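Long-range contact in BugD (PDB 2F5X), which binds aspartic acid between its two lobes as a periplasmic solute receptor, probably serving a tripartite tricarboxylate transporter: residues Gly28-Asn33 / Met189-Thr194. Residues are numbered along the deposited sequence; the frame is centred on the assembly and turned at random.
Sequences GGPTDN and MCDQTT. With ASP (aspartic acid), chain D.
The amino nitrogen of the bound aspartic acid is gripped from both segments: its N lies 2.9 Å from Thr31 OG1 and 3.0 Å from Gln192 OE1, and donates a hydrogen bond to each. The backbone N of Thr31, in the first turn of helix 30-46, gives a hydrogen bond to ligand OXT (157° at the hydrogen), and the helix dipole would probably also favour the alpha-carboxylate here. Thr31 OG1 stands beside its own backbone N, anti to the carbonyl carbon (chi1 -61°), which brings it to the amine; His239 NE2 is a further partner. Pro30 wedges its ring between the ligand and the side chains of Gln192 and Thr194. Its CG and CD pack against the ligand carboxylate, with CD 3.4 Å from OXT, while CB faces Thr194 OG1 at 3.1 Å and CG lies 3.6 Å from Gln192 OE1. Behind the pocket, Asn33 ND2 donates a hydrogen bond to Thr194 O (2.7 Å); the oxygen lies in the Asn33 amide plane, and the donor is tilted 26° from the carbonyl plane; Gln198 NE2 shares this oxygen. Asp191 OD1, hydrogen-bonded to Thr174 OG1 and Gln192 N, also touches Pro30 CG; OD2 pairs with Asn195. Ser151, His81, Ala150 and Thr174 also hydrogen-bond to the ligand. Ligand contacts from a helix N-terminus and a strand end fit the interdomain cleft typical of periplasmic binding proteins.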
loop_
_atom_site.group_PDB
_atom_site.type_symbol
_atom_site.label_atom_id
_atom_site.label_comp_id
_atom_site.label_asym_id
_atom_site.label_seq_id
_atom_site.Cartn_x
_atom_site.Cartn_y
_atom_site.Cartn_z
ATOM N N GLY A 28 7.158 -10.428 2.435
ATOM C CA GLY A 28 7.524 -10.638 1.044
ATOM C C GLY A 28 6.740 -9.814 0.037
ATOM O O GLY A 28 6.987 -9.912 -1.169
ATOM N N GLY A 29 5.780 -9.025 0.521
ATOM C CA GLY A 29 4.953 -8.195 -0.343
ATOM C C GLY A 29 5.438 -6.752 -0.387
ATOM O O GLY A 29 6.534 -6.445 0.070
ATOM N N PRO A 30 4.625 -5.869 -0.952
ATOM C CA PRO A 30 5.065 -4.497 -1.258
ATOM C C PRO A 30 5.453 -3.690 -0.016
ATOM O O PRO A 30 6.519 -3.082 0.017
ATOM C CB PRO A 30 3.868 -3.891 -1.995
ATOM C CG PRO A 30 2.687 -4.794 -1.696
ATOM C CD PRO A 30 3.246 -6.144 -1.394
ATOM N N THR A 31 4.601 -3.686 1.000
ATOM C CA THR A 31 4.890 -2.898 2.196
ATOM C C THR A 31 6.057 -3.497 2.978
ATOM O O THR A 31 6.872 -2.770 3.545
ATOM C CB THR A 31 3.631 -2.771 3.057
ATOM O OG1 THR A 31 2.623 -2.103 2.292
ATOM C CG2 THR A 31 3.859 -1.828 4.247
ATOM N N ASP A 32 6.135 -4.824 3.002
ATOM C CA ASP A 32 7.280 -5.501 3.618
ATOM C C ASP A 32 8.605 -5.120 2.939
ATOM O O ASP A 32 9.631 -4.926 3.606
ATOM C CB ASP A 32 7.071 -7.019 3.573
ATOM C CG ASP A 32 8.101 -7.765 4.382
ATOM O OD1 ASP A 32 8.219 -7.495 5.606
ATOM O OD2 ASP A 32 8.846 -8.625 3.872
ATOM N N ASN A 33 8.576 -5.018 1.611
ATOM C CA ASN A 33 9.760 -4.630 0.841
ATOM C C ASN A 33 10.231 -3.233 1.242
ATOM O O ASN A 33 11.424 -3.009 1.444
ATOM C CB ASN A 33 9.485 -4.688 -0.665
ATOM C CG ASN A 33 9.370 -6.118 -1.192
ATOM O OD1 ASN A 33 9.780 -7.075 -0.536
ATOM N ND2 ASN A 33 8.822 -6.262 -2.394
HETATM N N MSE A 189 -5.438 -8.755 -10.796
HETATM C CA MSE A 189 -5.114 -8.027 -9.568
HETATM C C MSE A 189 -4.588 -6.636 -9.871
HETATM O O MSE A 189 -3.920 -6.428 -10.875
HETATM C CB MSE A 189 -4.028 -8.799 -8.801
HETATM C CG MSE A 189 -3.598 -8.175 -7.497
HETATM SE SE MSE A 189 -2.623 -9.464 -6.416
HETATM C CE MSE A 189 -0.876 -9.541 -7.305
ATOM N N CYS A 190 -4.880 -5.690 -8.986
ATOM C CA CYS A 190 -4.172 -4.413 -8.977
ATOM C C CYS A 190 -3.238 -4.421 -7.797
ATOM O O CYS A 190 -3.667 -4.691 -6.678
ATOM C CB CYS A 190 -5.153 -3.258 -8.822
ATOM S SG CYS A 190 -4.459 -1.602 -9.110
ATOM N N ASP A 191 -1.963 -4.130 -8.030
ATOM C CA ASP A 191 -0.950 -4.293 -6.970
ATOM C C ASP A 191 0.161 -3.250 -7.170
ATOM O O ASP A 191 0.293 -2.669 -8.258
ATOM C CB ASP A 191 -0.464 -5.753 -6.991
ATOM C CG ASP A 191 0.500 -6.116 -5.858
ATOM O OD1 ASP A 191 0.618 -5.419 -4.816
ATOM O OD2 ASP A 191 1.166 -7.166 -5.938
ATOM N N GLN A 192 0.917 -2.976 -6.114
ATOM C CA GLN A 192 1.938 -1.923 -6.136
ATOM C C GLN A 192 3.192 -2.360 -6.864
ATOM O O GLN A 192 3.538 -3.541 -6.828
ATOM C CB GLN A 192 2.292 -1.521 -4.717
ATOM C CG GLN A 192 1.130 -0.868 -3.971
ATOM C CD GLN A 192 1.332 -0.974 -2.482
ATOM O OE1 GLN A 192 0.689 -1.790 -1.812
ATOM N NE2 GLN A 192 2.241 -0.184 -1.966
ATOM N N THR A 193 3.869 -1.408 -7.518
ATOM C CA THR A 193 5.107 -1.709 -8.252
ATOM C C THR A 193 6.235 -2.271 -7.378
ATOM O O THR A 193 7.120 -2.955 -7.879
ATOM C CB THR A 193 5.613 -0.483 -9.052
ATOM O OG1 THR A 193 5.822 0.629 -8.167
ATOM C CG2 THR A 193 4.544 -0.008 -10.040
ATOM N N THR A 194 6.197 -2.002 -6.076
ATOM C CA THR A 194 7.174 -2.590 -5.149
ATOM C C THR A 194 6.976 -4.098 -5.013
ATOM O O THR A 194 7.845 -4.793 -4.464
ATOM C CB THR A 194 7.042 -1.955 -3.763
ATOM O OG1 THR A 194 5.648 -1.800 -3.474
ATOM C CG2 THR A 194 7.616 -0.532 -3.754
HETATM N N ASP D . 0.525 -3.299 0.739
HETATM C CA ASP D . -0.067 -4.647 0.990
HETATM C C ASP D . 1.005 -5.691 1.260
HETATM O O ASP D . 0.774 -6.900 1.063
HETATM C CB ASP D . -0.926 -5.081 -0.190
HETATM C CG ASP D . -2.150 -4.218 -0.360
HETATM O OD1 ASP D . -2.805 -4.340 -1.422
HETATM O OD2 ASP D . -2.526 -3.399 0.517
HETATM O OXT ASP D . 2.101 -5.307 1.671
#